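Local coordinates for protein histidine kinase (Pseudomonas aeruginosa, PDB 7C1I) that probably relays phosphoryl groups between sensor kinase receiver domains and downstream partners, as a histidine-containing phosphotransfer (HPt) protein of two-component signalling, at residues S2-D7 / A68-G73; T28-S33 / R99-V104; K76-S81 / A92-M97. One frame throughout, in Å; residues are numbered along the deposited sequence.

Contact 1: residues S2-D7 / A68-G73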
ATOM      1  N   SER A   2       7.296 -20.621   6.265  1.00 54.07           N
ATOM      2  CA  SER A   2       8.770 -20.566   6.047  1.00 42.26           C
ATOM      3  C   SER A   2       9.029 -20.403   4.545  1.00 48.63           C
ATOM      4  O   SER A   2       9.206 -19.235   4.145  1.00 32.18           O
ATOM      5  CB  SER A   2       9.538 -21.716   6.646  1.00 67.38           C
ATOM      6  OG  SER A   2      10.948 -21.568   6.562  1.00 56.26           O
ATOM      7  N   ALA A   3       9.152 -21.448   3.721  1.00 39.62           N
ATOM      8  CA  ALA A   3       9.660 -21.338   2.333  1.00 44.63           C
ATOM      9  C   ALA A   3       8.510 -20.785   1.497  1.00 43.27           C
ATOM     10  O   ALA A   3       7.388 -20.994   1.952  1.00 39.50           O
ATOM     11  CB  ALA A   3      10.169 -22.669   1.838  1.00 48.22           C
ATOM     12  N   PRO A   4       8.718 -20.006   0.411  1.00 37.58           N
ATOM     13  CA  PRO A   4      10.025 -19.616  -0.121  1.00 32.74           C
ATOM     14  C   PRO A   4      10.658 -18.379   0.533  1.00 26.75           C
ATOM     15  O   PRO A   4      11.749 -17.972   0.172  1.00 28.86           O
ATOM     16  CB  PRO A   4       9.702 -19.249  -1.575  1.00 34.33           C
ATOM     17  CG  PRO A   4       8.342 -18.602  -1.483  1.00 33.81           C
ATOM     18  CD  PRO A   4       7.653 -19.489  -0.465  1.00 38.91           C
ATOM     19  N   HIS A   5      10.031 -17.808   1.566  1.00 22.55           N
ATOM     20  CA  HIS A   5      10.395 -16.513   2.203  1.00 20.61           C
ATOM     21  C   HIS A   5      11.666 -16.683   3.043  1.00 21.86           C
ATOM     22  O   HIS A   5      12.492 -15.758   3.167  1.00 21.73           O
ATOM     23  CB  HIS A   5       9.238 -16.032   3.088  1.00 24.12           C
ATOM     24  CG  HIS A   5       7.974 -15.900   2.305  1.00 24.58           C
ATOM     25  ND1 HIS A   5       7.776 -14.971   1.305  1.00 22.71           N
ATOM     26  CD2 HIS A   5       6.871 -16.678   2.337  1.00 28.24           C
ATOM     27  CE1 HIS A   5       6.653 -15.226   0.662  1.00 26.44           C
ATOM     28  NE2 HIS A   5       6.072 -16.246   1.313  1.00 24.38           N
ATOM     29  N   LEU A   6      11.781 -17.831   3.718  1.00 19.82           N
ATOM     30  CA  LEU A   6      12.960 -18.088   4.588  1.00 22.55           C
ATOM     31  C   LEU A   6      13.599 -19.403   4.130  1.00 25.49           C
ATOM     32  O   LEU A   6      12.866 -20.358   3.804  1.00 23.76           O
ATOM     33  CB  LEU A   6      12.469 -18.200   6.035  1.00 22.26           C
ATOM     34  CG  LEU A   6      12.012 -16.898   6.690  1.00 22.81           C
ATOM     35  CD1 LEU A   6      11.512 -17.187   8.097  1.00 26.44           C
ATOM     36  CD2 LEU A   6      13.201 -15.951   6.707  1.00 24.34           C
ATOM     37  N   ASP A   7      14.930 -19.420   4.005  1.00 22.03           N
ATOM     38  CA  ASP A   7      15.656 -20.668   3.642  1.00 22.04           C
ATOM     39  C   ASP A   7      16.001 -21.320   4.985  1.00 21.62           C
ATOM     40  O   ASP A   7      16.808 -20.782   5.769  1.00 22.18           O
ATOM     41  CB  ASP A   7      16.931 -20.433   2.828  1.00 26.14           C
ATOM     42  CG  ASP A   7      17.589 -21.732   2.395  1.00 27.94           C
ATOM     43  OD1 ASP A   7      17.519 -22.711   3.164  1.00 38.20           O
ATOM     44  OD2 ASP A   7      18.323 -21.696   1.389  1.00 38.42           O
ATOM     45  N   ALA A  68      16.574 -14.671   4.602  1.00 16.09           N
ATOM     46  CA  ALA A  68      15.418 -13.974   3.989  1.00 16.20           C
ATOM     47  C   ALA A  68      15.736 -13.785   2.502  1.00 15.74           C
ATOM     48  O   ALA A  68      16.082 -12.659   2.091  1.00 16.35           O
ATOM     49  CB  ALA A  68      15.035 -12.701   4.701  1.00 13.20           C
ATOM     50  N   VAL A  69      15.764 -14.814   1.648  0.68 15.75           N
ATOM     51  CA  VAL A  69      16.390 -14.846   0.292  0.68 17.15           C
ATOM     52  C   VAL A  69      15.533 -14.131  -0.759  0.68 16.93           C
ATOM     53  O   VAL A  69      15.992 -13.598  -1.791  0.68 15.16           O
ATOM     54  CB  VAL A  69      16.767 -16.283  -0.115  0.68 17.94           C
ATOM     55  CG1 VAL A  69      17.805 -16.837   0.850  0.68 18.63           C
ATOM     56  CG2 VAL A  69      15.561 -17.209  -0.135  0.68 20.48           C
ATOM     57  N   LEU A  70      14.216 -14.047  -0.541  1.00 19.31           N
ATOM     58  CA  LEU A  70      13.395 -13.318  -1.545  1.00 19.01           C
ATOM     59  C   LEU A  70      13.619 -11.826  -1.273  1.00 17.77           C
ATOM     60  O   LEU A  70      13.773 -11.038  -2.225  1.00 18.58           O
ATOM     61  CB  LEU A  70      11.905 -13.667  -1.483  1.00 21.23           C
ATOM     62  CG  LEU A  70      11.610 -15.128  -1.814  1.00 27.55           C
ATOM     63  CD1 LEU A  70      10.102 -15.269  -1.961  1.00 26.15           C
ATOM     64  CD2 LEU A  70      12.253 -15.580  -3.116  1.00 29.19           C
ATOM     65  N   LEU A  71      13.641 -11.418  -0.000  1.00 15.63           N
ATOM     66  CA  LEU A  71      13.913 -10.020   0.425  1.00 15.45           C
ATOM     67  C   LEU A  71      15.289  -9.631  -0.123  1.00 17.14           C
ATOM     68  O   LEU A  71      15.427  -8.530  -0.685  1.00 15.26           O
ATOM     69  CB  LEU A  71      13.759  -9.935   1.946  1.00 15.21           C
ATOM     70  CG  LEU A  71      14.035  -8.548   2.522  1.00 12.18           C
ATOM     71  CD1 LEU A  71      13.148  -7.466   1.921  1.00 15.55           C
ATOM     72  CD2 LEU A  71      13.831  -8.610   4.026  1.00 16.41           C
ATOM     73  N   ALA A  72      16.260 -10.536   0.040  1.00 15.00           N
ATOM     74  CA  ALA A  72      17.621 -10.173  -0.423  1.00 16.12           C
ATOM     75  C   ALA A  72      17.625  -9.984  -1.944  1.00 17.19           C
ATOM     76  O   ALA A  72      18.345  -9.064  -2.387  1.00 16.89           O
ATOM     77  CB  ALA A  72      18.543 -11.296  -0.014  1.00 15.74           C
ATOM     78  N   GLY A  73      16.786 -10.714  -2.685  1.00 17.51           N
ATOM     79  CA  GLY A  73      16.663 -10.631  -4.153  1.00 17.87           C
ATOM     80  C   GLY A  73      16.153  -9.259  -4.561  1.00 20.65           C
ATOM     81  O   GLY A  73      16.713  -8.563  -5.431  1.00 19.15           O
TER
HETATM   82  O   HOH W   1      12.465 -13.291   2.019  1.00 16.97           O
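The imidazole of His5 is approached at a slant by Leu70, whose methyl CD1 lies 4.0 Å from His5 ND1. One face of the same ring is overlain near its rim by CD of Pro4, 3.9 Å above the ring plane. ND1 has a polar partner as well, a hydrogen bond to the carboxylate of Glu100. With CG anti to the carbonyl carbon (chi1 -57°), the ring swings away from the peptide carbonyl of His5, and that oxygen faces the start of the opposite helix.

There it does two jobs. Ala68, at the N-cap, turns its CA–H toward it: Ala68 CA makes a CH···O contact with His5 O at 3.5 Å, the angle at the hydrogen being 151°. The alanine methyl points away from the loop, yet Leu6 CD2 still comes within 4.2 Å of Ala68 CB; with no polar side chain, alanine offers no cap of its own. A water donates to His5 O at 2.7 Å and accepts from Leu71 N at 3.0 Å. The first-turn amides of a helix lack an acceptor one turn back within the helix; for Leu71 N the water serves instead.

Pro4, preceded by a cis peptide bond, adds a rigid apolar patch: its CG rests 3.8 Å from Leu70 CD1, while its carbonyl oxygen lies against the leucine branch point. The cis bond probably helps the chain turn back on itself, and Leu6 N closes that turn on Ser2 O.

The N-terminal loop thus packs at the start of helix 69-83 in the HPt helical bundle. Asp7 is the N-cap of helix 8-18: its side chain caps a backbone N of the first turn, its OD1 also forms a salt bridge with Arg9, and its backbone bonds to Gly67. Helix 90-112 packs against the loop, with Ile103 on His5 and Leu107 and Phe108 on Leu6.

Contact 2: residues T28-S33 / R99-V104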
ATOM      1  N   THR A  28      17.079  -8.406  16.405  0.52 16.78           N
ATOM      2  CA  THR A  28      18.004  -7.371  15.869  0.52 18.33           C
ATOM      3  C   THR A  28      17.656  -7.158  14.392  0.52 16.58           C
ATOM      4  O   THR A  28      17.661  -5.949  14.076  0.52 15.59           O
ATOM      5  CB  THR A  28      19.490  -7.724  16.004  0.52 19.32           C
ATOM      6  OG1 THR A  28      19.680  -7.812  17.416  0.52 18.39           O
ATOM      7  CG2 THR A  28      20.415  -6.664  15.447  0.52 17.00           C
ATOM      8  N   PHE A  29      17.423  -8.281  13.705  1.00 16.17           N
ATOM      9  CA  PHE A  29      17.164  -8.280  12.241  1.00 16.67           C
ATOM     10  C   PHE A  29      15.929  -7.406  12.000  1.00 18.90           C
ATOM     11  O   PHE A  29      15.873  -6.580  11.070  1.00 16.04           O
ATOM     12  CB  PHE A  29      16.945  -9.666  11.633  1.00 16.60           C
ATOM     13  CG  PHE A  29      16.563  -9.546  10.179  1.00 14.92           C
ATOM     14  CD1 PHE A  29      17.524  -9.149   9.263  1.00 16.69           C
ATOM     15  CD2 PHE A  29      15.268  -9.798   9.761  1.00 16.97           C
ATOM     16  CE1 PHE A  29      17.271  -9.183   7.901  1.00 20.01           C
ATOM     17  CE2 PHE A  29      14.956  -9.619   8.422  1.00 17.25           C
ATOM     18  CZ  PHE A  29      15.961  -9.359   7.519  1.00 18.58           C
ATOM     19  N   VAL A  30      14.920  -7.542  12.865  1.00 14.37           N
ATOM     20  CA  VAL A  30      13.675  -6.733  12.702  1.00 15.48           C
ATOM     21  C   VAL A  30      14.071  -5.255  12.803  1.00 16.73           C
ATOM     22  O   VAL A  30      13.677  -4.395  11.989  1.00 17.15           O
ATOM     23  CB  VAL A  30      12.540  -7.155  13.655  1.00 15.41           C
ATOM     24  CG1 VAL A  30      11.380  -6.173  13.702  1.00 18.55           C
ATOM     25  CG2 VAL A  30      12.126  -8.566  13.267  1.00 18.24           C
ATOM     26  N   LEU A  31      14.741  -4.833  13.881  1.00 15.58           N
ATOM     27  CA  LEU A  31      15.052  -3.396  14.105  1.00 18.11           C
ATOM     28  C   LEU A  31      15.994  -2.925  12.991  1.00 18.46           C
ATOM     29  O   LEU A  31      15.750  -1.800  12.511  1.00 19.10           O
ATOM     30  CB  LEU A  31      15.686  -3.262  15.493  1.00 21.30           C
ATOM     31  CG  LEU A  31      14.650  -3.502  16.590  1.00 22.31           C
ATOM     32  CD1 LEU A  31      15.322  -3.484  17.954  1.00 30.47           C
ATOM     33  CD2 LEU A  31      13.453  -2.563  16.603  1.00 25.86           C
ATOM     34  N   ASP A  32      17.023  -3.694  12.622  1.00 16.76           N
ATOM     35  CA  ASP A  32      18.003  -3.262  11.589  1.00 19.59           C
ATOM     36  C   ASP A  32      17.197  -3.003  10.312  1.00 20.99           C
ATOM     37  O   ASP A  32      17.437  -2.004   9.605  1.00 18.28           O
ATOM     38  CB  ASP A  32      19.099  -4.311  11.395  1.00 21.88           C
ATOM     39  CG  ASP A  32      20.131  -4.329  12.510  1.00 23.36           C
ATOM     40  OD1 ASP A  32      20.077  -3.460  13.403  1.00 26.14           O
ATOM     41  OD2 ASP A  32      20.901  -5.300  12.373  1.00 27.78           O
ATOM     42  N   SER A  33      16.378  -3.987   9.924  1.00 18.32           N
ATOM     43  CA  SER A  33      15.627  -3.945   8.641  1.00 16.31           C
ATOM     44  C   SER A  33      14.692  -2.731   8.663  1.00 20.56           C
ATOM     45  O   SER A  33      14.513  -2.110   7.598  1.00 15.51           O
ATOM     46  CB  SER A  33      14.954  -5.271   8.394  1.00 16.66           C
ATOM     47  OG  SER A  33      15.848  -6.364   8.242  1.00 16.05           O
ATOM     48  N   ARG A  99       6.541  -5.467   1.644  0.54 12.12           N
ATOM     49  CA  ARG A  99       5.543  -6.560   1.786  0.54 13.94           C
ATOM     50  C   ARG A  99       6.283  -7.838   2.198  0.54 14.01           C
ATOM     51  O   ARG A  99       5.752  -8.446   3.147  0.54 10.83           O
ATOM     52  CB  ARG A  99       4.639  -6.639   0.550  0.54 15.00           C
ATOM     53  CG  ARG A  99       3.857  -5.357   0.304  0.54 19.29           C
ATOM     54  CD  ARG A  99       3.137  -4.643   1.434  0.54 18.73           C
ATOM     55  NE  ARG A  99       2.472  -3.469   0.888  0.54 25.27           N
ATOM     56  CZ  ARG A  99       1.458  -2.792   1.414  0.54 35.27           C
ATOM     57  NH1 ARG A  99       0.875  -3.194   2.530  0.54 29.43           N
ATOM     58  NH2 ARG A  99       1.050  -1.697   0.799  0.54 30.87           N
ATOM     59  N   GLU A 100       7.457  -8.091   1.609  1.00 13.17           N
ATOM     60  CA  GLU A 100       8.216  -9.340   1.888  1.00 12.56           C
ATOM     61  C   GLU A 100       8.746  -9.301   3.325  1.00 13.91           C
ATOM     62  O   GLU A 100       8.705 -10.302   4.074  1.00 12.89           O
ATOM     63  CB  GLU A 100       9.374  -9.473   0.897  1.00 15.21           C
ATOM     64  CG  GLU A 100      10.063 -10.809   1.103  1.00 15.81           C
ATOM     65  CD  GLU A 100       9.249 -12.074   0.884  1.00 21.74           C
ATOM     66  OE1 GLU A 100       8.236 -12.093   0.154  1.00 20.29           O
ATOM     67  OE2 GLU A 100       9.763 -13.092   1.392  1.00 21.80           O
ATOM     68  N   PHE A 101       9.322  -8.159   3.713  1.00 13.66           N
ATOM     69  CA  PHE A 101       9.810  -7.914   5.095  1.00 13.72           C
ATOM     70  C   PHE A 101       8.664  -8.186   6.076  1.00 14.07           C
ATOM     71  O   PHE A 101       8.835  -8.794   7.147  1.00 13.64           O
ATOM     72  CB  PHE A 101      10.438  -6.538   5.333  1.00 13.31           C
ATOM     73  CG  PHE A 101      10.798  -6.387   6.789  1.00 12.89           C
ATOM     74  CD1 PHE A 101      11.810  -7.126   7.380  1.00 15.21           C
ATOM     75  CD2 PHE A 101      10.074  -5.542   7.612  1.00 11.64           C
ATOM     76  CE1 PHE A 101      12.038  -6.976   8.739  1.00 14.76           C
ATOM     77  CE2 PHE A 101      10.321  -5.349   8.961  1.00 14.83           C
ATOM     78  CZ  PHE A 101      11.359  -6.065   9.514  1.00 14.20           C
ATOM     79  N   ALA A 102       7.426  -7.793   5.762  1.00 12.75           N
ATOM     80  CA  ALA A 102       6.323  -7.974   6.735  1.00 11.51           C
ATOM     81  C   ALA A 102       6.166  -9.475   7.000  1.00 14.27           C
ATOM     82  O   ALA A 102       5.809  -9.838   8.139  1.00 13.34           O
ATOM     83  CB  ALA A 102       5.038  -7.402   6.188  1.00 14.41           C
ATOM     84  N   ILE A 103       6.393 -10.310   5.984  1.00 11.64           N
ATOM     85  CA  ILE A 103       6.274 -11.787   6.169  1.00 11.99           C
ATOM     86  C   ILE A 103       7.409 -12.234   7.095  1.00 14.85           C
ATOM     87  O   ILE A 103       7.166 -13.028   8.023  1.00 14.60           O
ATOM     88  CB  ILE A 103       6.270 -12.555   4.834  1.00 13.01           C
ATOM     89  CG1 ILE A 103       5.108 -12.108   3.943  1.00 14.49           C
ATOM     90  CG2 ILE A 103       6.358 -14.052   5.089  1.00 16.63           C
ATOM     91  CD1 ILE A 103       5.156 -12.724   2.566  1.00 15.57           C
ATOM     92  N   VAL A 104       8.640 -11.889   6.704  1.00 13.43           N
ATOM     93  CA  VAL A 104       9.784 -12.330   7.559  1.00 14.28           C
ATOM     94  C   VAL A 104       9.541 -11.838   8.988  1.00 14.44           C
ATOM     95  O   VAL A 104       9.782 -12.582   9.962  1.00 15.03           O
ATOM     96  CB  VAL A 104      11.081 -11.714   6.998  1.00 13.84           C
ATOM     97  CG1 VAL A 104      12.195 -12.038   7.984  1.00 16.60           C
ATOM     98  CG2 VAL A 104      11.266 -12.365   5.637  1.00 16.22           C
TER
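Phe101 pushes its ring from helix 90-112 toward helix 22-45, into the core of the antiparallel four-helix bundle characteristic of HPt domains. CE2 of Phe29 meets the edge of that ring, near its plane, 3.9 Å from Phe101 CE1. Ser33 CB comes closer, 3.4 Å from Phe101 CE1, a proximity that a small residue permits. Val30 and Phe101 cross at about a right angle, with Val30 CG1 4.2 Å from Phe101 CZ. One turn on, Val104 CG1 packs 3.7 Å from Phe29 CE2; being anti to the backbone N (chi1 173°), this branch reaches across the interface.

The aromatic rings bridge a wide gap, since the axes of segments 28-33 and 99-104 approach to 11.2 Å and run at 161° to each other. Beyond them, Ser63 and Met66 touch Phe29, while Leu37 lies against Phe101. Ser33 OG sits over one face of the Phe29 ring, near its rim and 3.0 Å above the plane, which probably helps fix the ring. A serine can occupy this apolar setting because its hydroxyl is bonded within its own helix: Ser33 OG donates to Phe29 O at 2.8 Å, reaching it from the face of the carbonyl plane opposite to that used by Ser33 N.

Contact 3: residues K76-S81 / A92-M97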
ATOM      1  N   LYS A  76      18.874  -6.758  -4.012  1.00 17.20           N
ATOM      2  CA  LYS A  76      19.883  -6.837  -5.103  1.00 18.04           C
ATOM      3  C   LYS A  76      19.409  -6.084  -6.351  1.00 18.49           C
ATOM      4  O   LYS A  76      20.170  -5.306  -6.959  1.00 19.74           O
ATOM      5  CB  LYS A  76      20.125  -8.321  -5.399  1.00 21.55           C
ATOM      6  CG  LYS A  76      21.092  -8.573  -6.548  1.00 21.57           C
ATOM      7  CD  LYS A  76      21.210 -10.057  -6.827  1.00 24.47           C
ATOM      8  CE  LYS A  76      22.160 -10.438  -7.944  1.00 38.08           C
ATOM      9  NZ  LYS A  76      21.477 -10.409  -9.258  1.00 46.63           N
ATOM     10  N   GLU A  77      18.113  -6.230  -6.646  1.00 18.49           N
ATOM     11  CA  GLU A  77      17.567  -5.509  -7.827  1.00 15.89           C
ATOM     12  C   GLU A  77      17.659  -3.992  -7.641  1.00 18.49           C
ATOM     13  O   GLU A  77      18.001  -3.238  -8.575  1.00 19.24           O
ATOM     14  CB  GLU A  77      16.104  -5.904  -8.034  1.00 15.55           C
ATOM     15  CG  GLU A  77      15.876  -7.314  -8.548  1.00 19.12           C
ATOM     16  CD  GLU A  77      14.400  -7.478  -8.864  1.00 25.85           C
ATOM     17  OE1 GLU A  77      13.662  -7.988  -7.997  1.00 25.51           O
ATOM     18  OE2 GLU A  77      14.036  -7.211 -10.029  1.00 24.25           O
ATOM     19  N   LEU A  78      17.378  -3.516  -6.424  1.00 15.23           N
ATOM     20  CA  LEU A  78      17.464  -2.067  -6.107  1.00 15.42           C
ATOM     21  C   LEU A  78      18.929  -1.634  -6.236  1.00 18.26           C
ATOM     22  O   LEU A  78      19.215  -0.519  -6.716  1.00 18.28           O
ATOM     23  CB  LEU A  78      16.815  -1.745  -4.758  1.00 18.58           C
ATOM     24  CG  LEU A  78      16.858  -0.259  -4.410  1.00 17.12           C
ATOM     25  CD1 LEU A  78      16.165   0.538  -5.505  1.00 20.79           C
ATOM     26  CD2 LEU A  78      16.159  -0.117  -3.066  1.00 18.89           C
ATOM     27  N   GLU A  79      19.842  -2.378  -5.605  1.00 17.24           N
ATOM     28  CA  GLU A  79      21.279  -1.993  -5.608  1.00 19.14           C
ATOM     29  C   GLU A  79      21.748  -1.831  -7.059  1.00 16.88           C
ATOM     30  O   GLU A  79      22.339  -0.783  -7.386  1.00 20.37           O
ATOM     31  CB  GLU A  79      22.052  -3.154  -4.979  1.00 18.76           C
ATOM     32  CG  GLU A  79      23.529  -2.804  -4.956  1.00 21.81           C
ATOM     33  CD  GLU A  79      24.364  -4.026  -4.608  1.00 30.11           C
ATOM     34  OE1 GLU A  79      25.593  -3.817  -4.632  1.00 32.94           O
ATOM     35  OE2 GLU A  79      23.826  -5.116  -4.334  1.00 24.39           O
ATOM     36  N   GLU A  80      21.399  -2.810  -7.898  1.00 18.50           N
ATOM     37  CA  GLU A  80      21.931  -2.862  -9.287  1.00 19.96           C
ATOM     38  C   GLU A  80      21.276  -1.731 -10.087  1.00 24.11           C
ATOM     39  O   GLU A  80      21.982  -1.105 -10.901  1.00 25.26           O
ATOM     40  CB  GLU A  80      21.635  -4.216  -9.933  1.00 20.63           C
ATOM     41  CG  GLU A  80      22.506  -5.283  -9.294  1.00 28.82           C
ATOM     42  CD  GLU A  80      22.300  -6.677  -9.863  1.00 38.31           C
ATOM     43  OE1 GLU A  80      21.404  -6.900 -10.700  1.00 41.69           O
ATOM     44  OE2 GLU A  80      23.065  -7.557  -9.420  1.00 40.11           O
ATOM     45  N   SER A  81      19.956  -1.556  -9.963  1.00 20.99           N
ATOM     46  CA  SER A  81      19.323  -0.484 -10.777  1.00 21.83           C
ATOM     47  C   SER A  81      19.812   0.888 -10.299  1.00 23.25           C
ATOM     48  O   SER A  81      20.157   1.765 -11.119  1.00 23.80           O
ATOM     49  CB  SER A  81      17.826  -0.649 -10.798  1.00 22.36           C
ATOM     50  OG  SER A  81      17.292  -0.668  -9.484  1.00 27.05           O
ATOM     51  N   ALA A  92       8.582   0.856  -6.546  1.00 11.52           N
ATOM     52  CA  ALA A  92       7.944  -0.480  -6.583  1.00 11.76           C
ATOM     53  C   ALA A  92       8.833  -1.477  -5.832  1.00 13.30           C
ATOM     54  O   ALA A  92       8.305  -2.384  -5.158  1.00 14.59           O
ATOM     55  CB  ALA A  92       7.593  -0.934  -7.977  1.00 14.70           C
ATOM     56  N   LEU A  93      10.146  -1.389  -6.065  1.00 12.63           N
ATOM     57  CA  LEU A  93      11.009  -2.380  -5.366  1.00 12.64           C
ATOM     58  C   LEU A  93      10.936  -2.155  -3.852  1.00 12.08           C
ATOM     59  O   LEU A  93      10.960  -3.122  -3.056  1.00 12.64           O
ATOM     60  CB  LEU A  93      12.444  -2.207  -5.872  1.00 13.37           C
ATOM     61  CG  LEU A  93      12.685  -2.918  -7.202  1.00 16.20           C
ATOM     62  CD1 LEU A  93      13.955  -2.392  -7.853  1.00 16.23           C
ATOM     63  CD2 LEU A  93      12.718  -4.434  -7.107  1.00 17.15           C
ATOM     64  N   ILE A  94      10.981  -0.911  -3.368  1.00 12.87           N
ATOM     65  CA  ILE A  94      10.813  -0.592  -1.919  1.00 11.16           C
ATOM     66  C   ILE A  94       9.485  -1.163  -1.407  1.00 14.53           C
ATOM     67  O   ILE A  94       9.466  -1.807  -0.341  1.00 14.22           O
ATOM     68  CB  ILE A  94      11.088   0.889  -1.601  1.00 13.97           C
ATOM     69  CG1 ILE A  94      12.551   1.186  -1.937  1.00 13.52           C
ATOM     70  CG2 ILE A  94      10.698   1.201  -0.165  1.00 16.29           C
ATOM     71  CD1 ILE A  94      12.778   2.679  -1.920  1.00 15.33           C
ATOM     72  N   GLU A  95       8.412  -0.977  -2.181  0.50 11.96           N
ATOM     73  CA  GLU A  95       7.127  -1.563  -1.712  0.50 11.77           C
ATOM     74  C   GLU A  95       7.205  -3.092  -1.663  0.50 14.83           C
ATOM     75  O   GLU A  95       6.639  -3.674  -0.714  0.50 15.23           O
ATOM     76  CB  GLU A  95       6.004  -1.048  -2.615  0.50 13.22           C
ATOM     77  CG  GLU A  95       4.663  -1.616  -2.186  0.50 13.54           C
ATOM     78  CD  GLU A  95       4.184  -1.152  -0.822  0.50 17.57           C
ATOM     79  OE1 GLU A  95       4.669  -0.185  -0.202  0.50 18.90           O
ATOM     80  OE2 GLU A  95       3.350  -1.928  -0.312  0.50 25.27           O
ATOM     81  N   GLN A  96       7.835  -3.754  -2.639  1.00 14.09           N
ATOM     82  CA  GLN A  96       7.975  -5.234  -2.633  1.00 13.04           C
ATOM     83  C   GLN A  96       8.777  -5.574  -1.371  1.00 13.49           C
ATOM     84  O   GLN A  96       8.464  -6.611  -0.752  1.00 13.73           O
ATOM     85  CB  GLN A  96       8.689  -5.780  -3.871  1.00 15.07           C
ATOM     86  CG  GLN A  96       7.801  -5.690  -5.104  1.00 16.55           C
ATOM     87  CD  GLN A  96       8.499  -6.344  -6.271  1.00 27.45           C
ATOM     88  OE1 GLN A  96       9.563  -5.925  -6.723  1.00 27.45           O
ATOM     89  NE2 GLN A  96       7.924  -7.428  -6.765  1.00 28.89           N
ATOM     90  N   MET A  97       9.775  -4.774  -0.979  0.54 12.52           N
ATOM     91  CA  MET A  97      10.610  -5.126   0.201  0.54 12.51           C
ATOM     92  C   MET A  97       9.878  -4.871   1.524  0.54 12.20           C
ATOM     93  O   MET A  97       9.939  -5.561   2.564  0.54 10.22           O
ATOM     94  CB  MET A  97      11.894  -4.302   0.071  0.54 10.82           C
ATOM     95  CG  MET A  97      12.855  -4.688  -1.038  0.54 12.58           C
ATOM     96  SD  MET A  97      13.959  -3.310  -1.444  0.54 15.03           S
ATOM     97  CE  MET A  97      14.800  -3.096   0.125  0.54 17.61           C
TER
HETATM   98  O   HOH W   2      10.988  -7.461  -8.535  1.00 25.35           O
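Glu77 lies across Leu93 at about a right angle, and the aliphatic part of the glutamate does much of the touching: its CB is 3.8 Å from Leu93 CD2. Beyond CG the chain is extended and carries the carboxylate alongside the leucine methyl CD2 to the margin of the interface. There a water donates to Glu77 OE1 at 2.8 Å and to Gln96 OE1 at 2.8 Å, while Glu77 OE2 forms a salt bridge with Arg89.

Leu78, the next residue, turns inward. Leu93 CD1 settles against its backbone, 3.9 Å from Leu78 N, and Leu78 CD2 extends to 4.0 Å from Ile94 CG1. The leucine has CG anti to its amide nitrogen (chi1 -179°), which sends the branch toward helix 90-112. Leu40 of helix 22-45 touches both Leu78 and Ile94 and continues this apolar layer.

One turn after Glu77, Ser81 presents OG 4.1 Å from Leu93 CD1. That hydroxyl also donates to Glu77 O at 2.8 Å, so its proton is used inside its own helix, which lets the buried hydroxyl border a methyl group.

The two helices are consecutive and antiparallel, as in a helical hairpin; the axes of 76-81 and 92-97 lie at 159°. Their chemistry is graded: aliphatic chains of Leu78, Leu93 and Ile94 meet on the bundle side, joined by the sulfur of Met97 near Leu78 CD2. Across the two segments Glu77 and Gln96 are linked through water, not directly, so shape rather than direct polar bonding probably sets the fit.

Overall arrangement
From the N terminus, the loop 2-7 leads into helix 8-18 and is met again when the chain reaches the start of helix 69-83, closing contact 1. Before that return, helix 22-45 has already opened contact 2, which closes only on helix 90-112; contacts 1 and 2 therefore cross. Contact 3 opens and closes within the span of contact 2, pairing the last two helices over a short connection, and follows contact 1 in series. Contacts 1 and 2 touch through Leu71 and Glu100, contacts 1 and 3 through Leu71 and Met97. Together they tie the N-terminal loop to helices 22-45, 69-83 and 90-112, three of the bundle's four helices, which helix 49-65 completes.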